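Local coordinates for mandelate racemase/muconate lactonizing enzyme-like protein (Rubrobacter xylanophilus DSM 9941, PDB 2QQ6), which probably acts as a magnesium-dependent lyase or related enzyme of the enolase superfamily, in the branch of mandelate racemase and muconate lactonizing enzyme, at residues A136-E141 / D173-P178; C38-P43 / H318-P323; R283-V288 / D311-A316. One frame throughout, in Å; residues are numbered along the deposited sequence.

Contact 1 (A136-E141 / D173-P178); sequences AAHHIE and DDITGP
His139 lays the edge of its imidazole against Asp173, and the two side chains cross at about a right angle. CE1 of His139 faces OD1 of Asp173 at 3.3 Å, with the carboxylate carbon near the ring plane and the carboxylate turned 76° from it. A first torsion of 65° sets CG of Asp173 between its own N and carbonyl carbon and so brings the carboxylate to the His139 edge. Both polar ends look elsewhere for their strongest partners. NE2 of His139 bonds to Asp171, OD1 of Asp173 to His218, and OD2 forms a salt bridge with Arg220.

The polar traffic between the segments runs through two waters. Water 1 sits 2.7 Å from ND1 of His138, donates a hydrogen bond to OD2 of Asp173 at 3.1 Å, and accepts from the backbone N of Ile175. It therefore ties one histidine to both a side chain and the main chain opposite. Water 2 lies in the plane of the other imidazole, 2.9 Å from ND1 of His139, and donates to OD1 of Asp174 at 2.8 Å.

These loops follow the neighbouring parallel strands 121-127 and 167-171, so the contact illustrates how loops meet at the rim of the enolase-superfamily barrel, where the metal site lies. The side chain of Ala137 is about 7 Å from the bound magnesium, and Phe79 of the second subunit packs on Ala137.

Apolar contact centres on the His138 ring. CG2 of Thr176 stands over one face of it in a CH-pi contact, 4.3 Å from the centroid and 25° off the normal, while CB of Ile175 approaches CE1 of His138 obliquely. A type I turn from Asp174 to Gly177, closed by Gly177 N to Asp174 O, carries Ile175 and Thr176 at its two central positions.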
loop_
_atom_site.group_PDB
_atom_site.type_symbol
_atom_site.label_atom_id
_atom_site.label_comp_id
_atom_site.label_asym_id
_atom_site.label_seq_id
_atom_site.Cartn_x
_atom_site.Cartn_y
_atom_site.Cartn_z
ATOM N N ALA B 136 5.075 13.799 -8.811
ATOM C CA ALA B 136 5.959 13.289 -7.776
ATOM C C ALA B 136 6.558 14.410 -6.940
ATOM O O ALA B 136 7.660 14.279 -6.422
ATOM C CB ALA B 136 7.058 12.458 -8.397
ATOM N N ALA B 137 5.842 15.518 -6.815
ATOM C CA ALA B 137 6.301 16.651 -6.003
ATOM C C ALA B 137 7.569 17.353 -6.474
ATOM O O ALA B 137 8.247 18.016 -5.682
ATOM C CB ALA B 137 6.478 16.211 -4.546
ATOM N N HIS B 138 7.904 17.202 -7.751
ATOM C CA HIS B 138 9.078 17.879 -8.287
ATOM C C HIS B 138 8.675 19.270 -8.779
ATOM O O HIS B 138 7.499 19.520 -9.059
ATOM C CB HIS B 138 9.697 17.035 -9.389
ATOM C CG HIS B 138 10.447 15.854 -8.863
ATOM N ND1 HIS B 138 11.564 15.984 -8.065
ATOM C CD2 HIS B 138 10.224 14.524 -8.982
ATOM C CE1 HIS B 138 11.996 14.785 -7.715
ATOM N NE2 HIS B 138 11.200 13.882 -8.258
ATOM N N HIS B 139 9.632 20.185 -8.864
ATOM C CA HIS B 139 9.289 21.540 -9.264
ATOM C C HIS B 139 9.471 21.847 -10.725
ATOM O O HIS B 139 10.576 21.807 -11.265
ATOM C CB HIS B 139 10.035 22.532 -8.381
ATOM C CG HIS B 139 9.790 22.300 -6.924
ATOM N ND1 HIS B 139 10.437 21.310 -6.215
ATOM C CD2 HIS B 139 8.884 22.842 -6.076
ATOM C CE1 HIS B 139 9.938 21.250 -4.993
ATOM N NE2 HIS B 139 8.995 22.167 -4.883
ATOM N N ILE B 140 8.334 22.159 -11.338
ATOM C CA ILE B 140 8.191 22.468 -12.754
ATOM C C ILE B 140 8.804 23.783 -13.238
ATOM O O ILE B 140 8.954 24.738 -12.471
ATOM C CB ILE B 140 6.692 22.478 -13.115
ATOM C CG1 ILE B 140 5.988 23.599 -12.333
ATOM C CG2 ILE B 140 6.073 21.120 -12.787
ATOM C CD1 ILE B 140 4.484 23.618 -12.467
ATOM N N GLU B 141 9.140 23.801 -14.528
ATOM C CA GLU B 141 9.704 24.954 -15.230
ATOM C C GLU B 141 10.749 25.772 -14.479
ATOM O O GLU B 141 10.588 26.987 -14.298
ATOM C CB GLU B 141 8.569 25.879 -15.695
ATOM C CG GLU B 141 7.721 26.490 -14.578
ATOM C CD GLU B 141 6.530 27.288 -15.109
ATOM O OE1 GLU B 141 5.657 26.687 -15.778
ATOM O OE2 GLU B 141 6.467 28.516 -14.856
ATOM N N ASP B 173 13.465 21.692 -2.096
ATOM C CA ASP B 173 14.115 20.615 -2.833
ATOM C C ASP B 173 14.018 20.800 -4.359
ATOM O O ASP B 173 12.959 21.120 -4.906
ATOM C CB ASP B 173 13.532 19.242 -2.424
ATOM C CG ASP B 173 12.058 19.074 -2.800
ATOM O OD1 ASP B 173 11.228 19.859 -2.309
ATOM O OD2 ASP B 173 11.725 18.147 -3.573
ATOM N N ASP B 174 15.144 20.596 -5.036
ATOM C CA ASP B 174 15.214 20.725 -6.486
ATOM C C ASP B 174 16.158 19.638 -7.012
ATOM O O ASP B 174 17.216 19.928 -7.571
ATOM C CB ASP B 174 15.724 22.130 -6.842
ATOM C CG ASP B 174 15.446 22.512 -8.282
ATOM O OD1 ASP B 174 14.597 21.859 -8.924
ATOM O OD2 ASP B 174 16.073 23.481 -8.768
ATOM N N ILE B 175 15.757 18.382 -6.814
ATOM C CA ILE B 175 16.534 17.210 -7.230
ATOM C C ILE B 175 16.782 17.161 -8.743
ATOM O O ILE B 175 17.727 16.518 -9.221
ATOM C CB ILE B 175 15.823 15.898 -6.766
ATOM C CG1 ILE B 175 16.079 15.666 -5.281
ATOM C CG2 ILE B 175 16.357 14.690 -7.510
ATOM C CD1 ILE B 175 15.668 16.798 -4.393
ATOM N N THR B 176 15.927 17.855 -9.485
ATOM C CA THR B 176 16.022 17.909 -10.933
ATOM C C THR B 176 16.634 19.238 -11.348
ATOM O O THR B 176 16.695 19.563 -12.531
ATOM C CB THR B 176 14.645 17.806 -11.563
ATOM O OG1 THR B 176 13.858 18.925 -11.143
ATOM C CG2 THR B 176 13.955 16.540 -11.122
ATOM N N GLY B 177 17.076 20.006 -10.359
ATOM C CA GLY B 177 17.679 21.294 -10.641
ATOM C C GLY B 177 19.136 21.161 -11.034
ATOM O O GLY B 177 19.750 20.123 -10.794
ATOM N N PRO B 178 19.719 22.206 -11.644
ATOM C CA PRO B 178 21.121 22.203 -12.073
ATOM C C PRO B 178 22.116 22.082 -10.926
ATOM O O PRO B 178 23.248 21.662 -11.138
ATOM C CB PRO B 178 21.254 23.530 -12.811
ATOM C CG PRO B 178 20.307 24.415 -12.059
ATOM C CD PRO B 178 19.100 23.518 -11.903
HETATM O O HOH W 1 12.517 18.045 -6.563
HETATM O O HOH W 2 12.449 20.254 -8.038
#

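Contact 2 (C38-P43 / H318-P323); sequences CYPSAP and HNVSSP
Val320 pushes one methyl, CG1, toward the neighbouring pair Tyr39 and Pro40, and this apolar meeting carries the contact. CG1 of Val320 points at the CG-CD side of Pro40, 3.4 Å from CD. The same methyl comes obliquely to the CD1-CE1 side of the Tyr39 ring, at a modelled separation too short to be trusted. Pro40 also lays its CD over one face of that ring, so proline and tyrosine receive the valine as a unit. Tyr39 has CG anti to its own N (chi1 163°), which swings the ring toward His318; there CE1 of Tyr39 meets the imidazole edge, 4.3 Å from CE1 of His318.

Polar bonds shape each loop rather than join the two. Pro40 is the centre of an inverse gamma turn, closed by a weak bond from Ser41 N to Tyr39 O. In the other loop the side chain of Asn319 makes an Asx turn: its OD1 accepts from the N of Ser321 at 2.9 Å, a fairly straight bond of 166°. Ser322 is the N-cap of helix 323-334. The hydroxyl of Tyr39 makes a hydrogen bond across the subunit interface to the carbonyl O of Phe79 of the second subunit.

His318 bonds through ND1 to Asp291, and its side chain is about 4 Å from the magnesium, consistent with the His-Asp pair of mandelate racemase-like enzymes. A loop of the N-terminal capping domain thus closes over a barrel loop beside the metal, the familiar two-domain active site of the superfamily.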
loop_
_atom_site.group_PDB
_atom_site.type_symbol
_atom_site.label_atom_id
_atom_site.label_comp_id
_atom_site.label_asym_id
_atom_site.label_seq_id
_atom_site.Cartn_x
_atom_site.Cartn_y
_atom_site.Cartn_z
ATOM N N CYS B 38 -11.606 11.163 -2.073
ATOM C CA CYS B 38 -10.358 10.425 -1.919
ATOM C C CYS B 38 -9.176 11.355 -2.163
ATOM O O CYS B 38 -9.319 12.425 -2.763
ATOM C CB CYS B 38 -10.277 9.267 -2.919
ATOM S SG CYS B 38 -11.363 7.837 -2.618
ATOM N N TYR B 39 -8.010 10.942 -1.679
ATOM C CA TYR B 39 -6.781 11.694 -1.864
ATOM C C TYR B 39 -6.339 11.430 -3.303
ATOM O O TYR B 39 -6.638 10.382 -3.878
ATOM C CB TYR B 39 -5.722 11.190 -0.882
ATOM C CG TYR B 39 -4.299 11.593 -1.210
ATOM C CD1 TYR B 39 -3.755 12.783 -0.728
ATOM C CD2 TYR B 39 -3.494 10.783 -2.025
ATOM C CE1 TYR B 39 -2.450 13.154 -1.048
ATOM C CE2 TYR B 39 -2.197 11.149 -2.350
ATOM C CZ TYR B 39 -1.683 12.335 -1.860
ATOM O OH TYR B 39 -0.407 12.712 -2.194
ATOM N N PRO B 40 -5.645 12.390 -3.918
ATOM C CA PRO B 40 -5.191 12.194 -5.297
ATOM C C PRO B 40 -4.054 11.180 -5.396
ATOM O O PRO B 40 -2.885 11.534 -5.450
ATOM C CB PRO B 40 -4.766 13.593 -5.719
ATOM C CG PRO B 40 -4.332 14.222 -4.409
ATOM C CD PRO B 40 -5.418 13.774 -3.473
ATOM N N SER B 41 -4.402 9.904 -5.434
ATOM C CA SER B 41 -3.384 8.875 -5.515
ATOM C C SER B 41 -3.373 8.114 -6.839
ATOM O O SER B 41 -4.420 7.683 -7.339
ATOM C CB SER B 41 -3.561 7.893 -4.359
ATOM O OG SER B 41 -2.515 6.942 -4.343
ATOM N N ALA B 42 -2.175 7.965 -7.402
ATOM C CA ALA B 42 -1.971 7.230 -8.649
ATOM C C ALA B 42 -3.045 7.589 -9.661
ATOM O O ALA B 42 -3.550 8.718 -9.644
ATOM C CB ALA B 42 -1.985 5.743 -8.357
ATOM N N PRO B 43 -3.400 6.657 -10.572
ATOM C CA PRO B 43 -4.441 7.052 -11.518
ATOM C C PRO B 43 -5.802 6.958 -10.848
ATOM O O PRO B 43 -6.182 5.900 -10.343
ATOM C CB PRO B 43 -4.270 6.047 -12.644
ATOM C CG PRO B 43 -3.848 4.820 -11.911
ATOM C CD PRO B 43 -2.813 5.363 -10.974
ATOM N N HIS B 318 -2.124 16.507 6.875
ATOM C CA HIS B 318 -1.695 16.943 5.548
ATOM C C HIS B 318 -2.992 16.978 4.737
ATOM O O HIS B 318 -3.792 16.049 4.804
ATOM C CB HIS B 318 -0.685 15.912 4.995
ATOM C CG HIS B 318 -0.221 16.163 3.588
ATOM N ND1 HIS B 318 -0.719 15.470 2.503
ATOM C CD2 HIS B 318 0.736 16.988 3.096
ATOM C CE1 HIS B 318 -0.088 15.854 1.409
ATOM N NE2 HIS B 318 0.800 16.775 1.740
ATOM N N ASN B 319 -3.212 18.055 3.995
ATOM C CA ASN B 319 -4.432 18.200 3.215
ATOM C C ASN B 319 -4.136 18.647 1.801
ATOM O O ASN B 319 -3.450 19.646 1.589
ATOM C CB ASN B 319 -5.346 19.238 3.874
ATOM C CG ASN B 319 -6.729 19.295 3.248
ATOM O OD1 ASN B 319 -6.879 19.336 2.027
ATOM N ND2 ASN B 319 -7.749 19.309 4.090
ATOM N N VAL B 320 -4.679 17.922 0.832
ATOM C CA VAL B 320 -4.467 18.264 -0.566
ATOM C C VAL B 320 -5.754 18.019 -1.347
ATOM O O VAL B 320 -5.727 17.724 -2.543
ATOM C CB VAL B 320 -3.319 17.414 -1.152
ATOM C CG1 VAL B 320 -3.795 16.001 -1.424
ATOM C CG2 VAL B 320 -2.780 18.059 -2.388
ATOM N N SER B 321 -6.887 18.146 -0.666
ATOM C CA SER B 321 -8.177 17.917 -1.308
ATOM C C SER B 321 -9.038 19.171 -1.411
ATOM O O SER B 321 -8.685 20.228 -0.887
ATOM C CB SER B 321 -8.941 16.819 -0.564
ATOM O OG SER B 321 -8.223 15.600 -0.611
ATOM N N SER B 322 -10.168 19.029 -2.097
ATOM C CA SER B 322 -11.124 20.111 -2.326
ATOM C C SER B 322 -11.957 20.406 -1.077
ATOM O O SER B 322 -11.647 19.909 0.005
ATOM C CB SER B 322 -12.042 19.719 -3.477
ATOM O OG SER B 322 -12.842 18.616 -3.108
ATOM N N PRO B 323 -13.028 21.215 -1.208
ATOM C CA PRO B 323 -13.842 21.516 -0.029
ATOM C C PRO B 323 -14.416 20.280 0.673
ATOM O O PRO B 323 -14.621 20.289 1.889
ATOM C CB PRO B 323 -14.938 22.421 -0.592
ATOM C CG PRO B 323 -14.258 23.117 -1.710
ATOM C CD PRO B 323 -13.503 21.995 -2.367
#

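Contact 3 (R283-V288 / D311-A316); sequences RAVDYV and DYIPFA
Ala316 N donates to the carbonyl O of Val288 at 2.9 Å, and Val288 N in turn donates to the O of Pro314 at 3.1 Å. Both donors lie nearly in line with the carbonyl they meet; the N-H...O angle is 164° for the first and a more bent 153° for the second. Val288 thus straddles Phe315 in a single parallel bridge, consistent with the strand pairing of a beta/alpha barrel. From strand 287-288 the chain passes through helix 298-310, ended by a Schellman motif at Tyr312, and returns alongside, as in a beta-alpha-beta crossover, though only one bridge marks the second strand.

Side chains close round the bridge. Pro314 lies obliquely along the Tyr287 ring, its CB against CD2 and CE2 and its CD over one face; Trp240 meets the same ring from outside the segments. With CG of Tyr287 beside its own N (chi1 -73°), the aromatic stays on the proline side. An alanine at Tyr287 is likely to strip Pro314 of its aromatic cover and to rob Trp240 of its ring partner.

Ile313 packs on the side of Val285 and Val288. Its CD1 touches CG2 of Val285 at 4.0 Å, the chains crossing at about a right angle, while its CG2 lies 3.4 Å from the carbonyl O of Asp286. The Asp286 carboxylate points away and forms a salt bridge with Arg257. Backbone bonds therefore fix the alignment here, and apolar side chains seal it.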
loop_
_atom_site.group_PDB
_atom_site.type_symbol
_atom_site.label_atom_id
_atom_site.label_comp_id
_atom_site.label_asym_id
_atom_site.label_seq_id
_atom_site.Cartn_x
_atom_site.Cartn_y
_atom_site.Cartn_z
ATOM N N ARG B 283 9.784 7.542 18.586
ATOM C CA ARG B 283 9.908 8.938 19.007
ATOM C C ARG B 283 10.573 9.724 17.868
ATOM O O ARG B 283 11.567 10.429 18.082
ATOM C CB ARG B 283 10.794 9.056 20.253
ATOM C CG ARG B 283 10.425 8.197 21.444
ATOM C CD ARG B 283 11.599 8.175 22.429
ATOM N NE ARG B 283 12.867 7.881 21.744
ATOM C CZ ARG B 283 14.052 7.714 22.342
ATOM N NH1 ARG B 283 14.169 7.806 23.668
ATOM N NH2 ARG B 283 15.133 7.459 21.604
ATOM N N ALA B 284 10.020 9.617 16.664
ATOM C CA ALA B 284 10.611 10.269 15.500
ATOM C C ALA B 284 10.060 11.623 15.089
ATOM O O ALA B 284 10.630 12.268 14.221
ATOM C CB ALA B 284 10.547 9.320 14.311
ATOM N N VAL B 285 8.967 12.062 15.702
ATOM C CA VAL B 285 8.364 13.333 15.322
ATOM C C VAL B 285 8.050 14.284 16.438
ATOM O O VAL B 285 7.782 13.882 17.564
ATOM C CB VAL B 285 7.035 13.130 14.591
ATOM C CG1 VAL B 285 7.242 12.325 13.339
ATOM C CG2 VAL B 285 6.053 12.446 15.502
ATOM N N ASP B 286 8.073 15.562 16.103
ATOM C CA ASP B 286 7.711 16.599 17.047
ATOM C C ASP B 286 6.242 16.849 16.737
ATOM O O ASP B 286 5.459 17.165 17.622
ATOM C CB ASP B 286 8.531 17.860 16.798
ATOM C CG ASP B 286 9.900 17.793 17.432
ATOM O OD1 ASP B 286 10.026 18.194 18.615
ATOM O OD2 ASP B 286 10.846 17.331 16.754
ATOM N N TYR B 287 5.891 16.685 15.462
ATOM C CA TYR B 287 4.530 16.858 14.967
ATOM C C TYR B 287 4.154 15.668 14.110
ATOM O O TYR B 287 5.017 14.976 13.578
ATOM C CB TYR B 287 4.405 18.087 14.081
ATOM C CG TYR B 287 4.458 19.404 14.799
ATOM C CD1 TYR B 287 5.669 19.944 15.224
ATOM C CD2 TYR B 287 3.293 20.115 15.057
ATOM C CE1 TYR B 287 5.712 21.152 15.885
ATOM C CE2 TYR B 287 3.329 21.321 15.718
ATOM C CZ TYR B 287 4.534 21.831 16.128
ATOM O OH TYR B 287 4.562 23.022 16.795
ATOM N N VAL B 288 2.854 15.447 13.955
ATOM C CA VAL B 288 2.358 14.340 13.149
ATOM C C VAL B 288 1.420 14.931 12.137
ATOM O O VAL B 288 0.695 15.875 12.444
ATOM C CB VAL B 288 1.544 13.341 13.960
ATOM C CG1 VAL B 288 1.666 11.984 13.333
ATOM C CG2 VAL B 288 1.996 13.327 15.390
ATOM N N ASP B 311 1.517 11.164 23.823
ATOM C CA ASP B 311 2.876 11.686 23.936
ATOM C C ASP B 311 3.020 13.197 23.906
ATOM O O ASP B 311 4.130 13.698 23.805
ATOM C CB ASP B 311 3.757 11.079 22.851
ATOM C CG ASP B 311 4.417 9.794 23.290
ATOM O OD1 ASP B 311 5.342 9.858 24.137
ATOM O OD2 ASP B 311 4.005 8.722 22.789
ATOM N N TYR B 312 1.900 13.905 24.011
ATOM C CA TYR B 312 1.868 15.369 23.993
ATOM C C TYR B 312 2.408 15.913 22.677
ATOM O O TYR B 312 3.115 16.928 22.652
ATOM C CB TYR B 312 2.663 15.957 25.171
ATOM C CG TYR B 312 2.196 15.459 26.528
ATOM C CD1 TYR B 312 3.105 15.256 27.573
ATOM C CD2 TYR B 312 0.865 15.120 26.745
ATOM C CE1 TYR B 312 2.700 14.712 28.788
ATOM C CE2 TYR B 312 0.451 14.579 27.955
ATOM C CZ TYR B 312 1.370 14.371 28.967
ATOM O OH TYR B 312 0.956 13.786 30.129
ATOM N N ILE B 313 2.061 15.229 21.590
ATOM C CA ILE B 313 2.478 15.620 20.253
ATOM C C ILE B 313 1.337 16.211 19.416
ATOM O O ILE B 313 0.254 15.624 19.301
ATOM C CB ILE B 313 3.071 14.429 19.511
ATOM C CG1 ILE B 313 4.428 14.110 20.127
ATOM C CG2 ILE B 313 3.150 14.722 18.011
ATOM C CD1 ILE B 313 5.283 13.192 19.307
ATOM N N PRO B 314 1.571 17.388 18.820
ATOM C CA PRO B 314 0.584 18.082 17.991
ATOM C C PRO B 314 0.110 17.309 16.764
ATOM O O PRO B 314 0.889 16.638 16.099
ATOM C CB PRO B 314 1.311 19.367 17.614
ATOM C CG PRO B 314 2.193 19.612 18.802
ATOM C CD PRO B 314 2.746 18.246 19.053
ATOM N N PHE B 315 -1.182 17.434 16.476
ATOM C CA PHE B 315 -1.821 16.789 15.334
ATOM C C PHE B 315 -2.108 17.832 14.238
ATOM O O PHE B 315 -2.949 18.716 14.411
ATOM C CB PHE B 315 -3.130 16.155 15.792
ATOM C CG PHE B 315 -3.915 15.505 14.692
ATOM C CD1 PHE B 315 -3.435 14.368 14.057
ATOM C CD2 PHE B 315 -5.144 16.022 14.300
ATOM C CE1 PHE B 315 -4.176 13.747 13.062
ATOM C CE2 PHE B 315 -5.891 15.408 13.305
ATOM C CZ PHE B 315 -5.407 14.275 12.684
ATOM N N ALA B 316 -1.411 17.728 13.113
ATOM C CA ALA B 316 -1.592 18.677 12.019
ATOM C C ALA B 316 -1.648 17.938 10.696
ATOM O O ALA B 316 -0.670 17.892 9.964
ATOM C CB ALA B 316 -0.446 19.671 12.012
#

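Overall arrangement
All three contacts join loops or strand ends that belong to, or close upon, the barrel, yet apart from the chain link between contacts 2 and 3 none touches another. Contact 2 opens first, in the N-terminal domain, and closes last; contacts 1 and 3 are nested one after the other in the long loop it encloses. Contact 3 bridges the barrel wall, and its second segment adjoins that of contact 2 in sequence although their centres are 22 Å apart. Contacts 1 and 2, with centres about 21 Å apart, lie near the magnesium site, and both touch the second subunit. Contacts 1 and 3 are farthest apart, about 28 Å between centres. Barrel wall, metal-side loops and capping domain are thus joined at separate points.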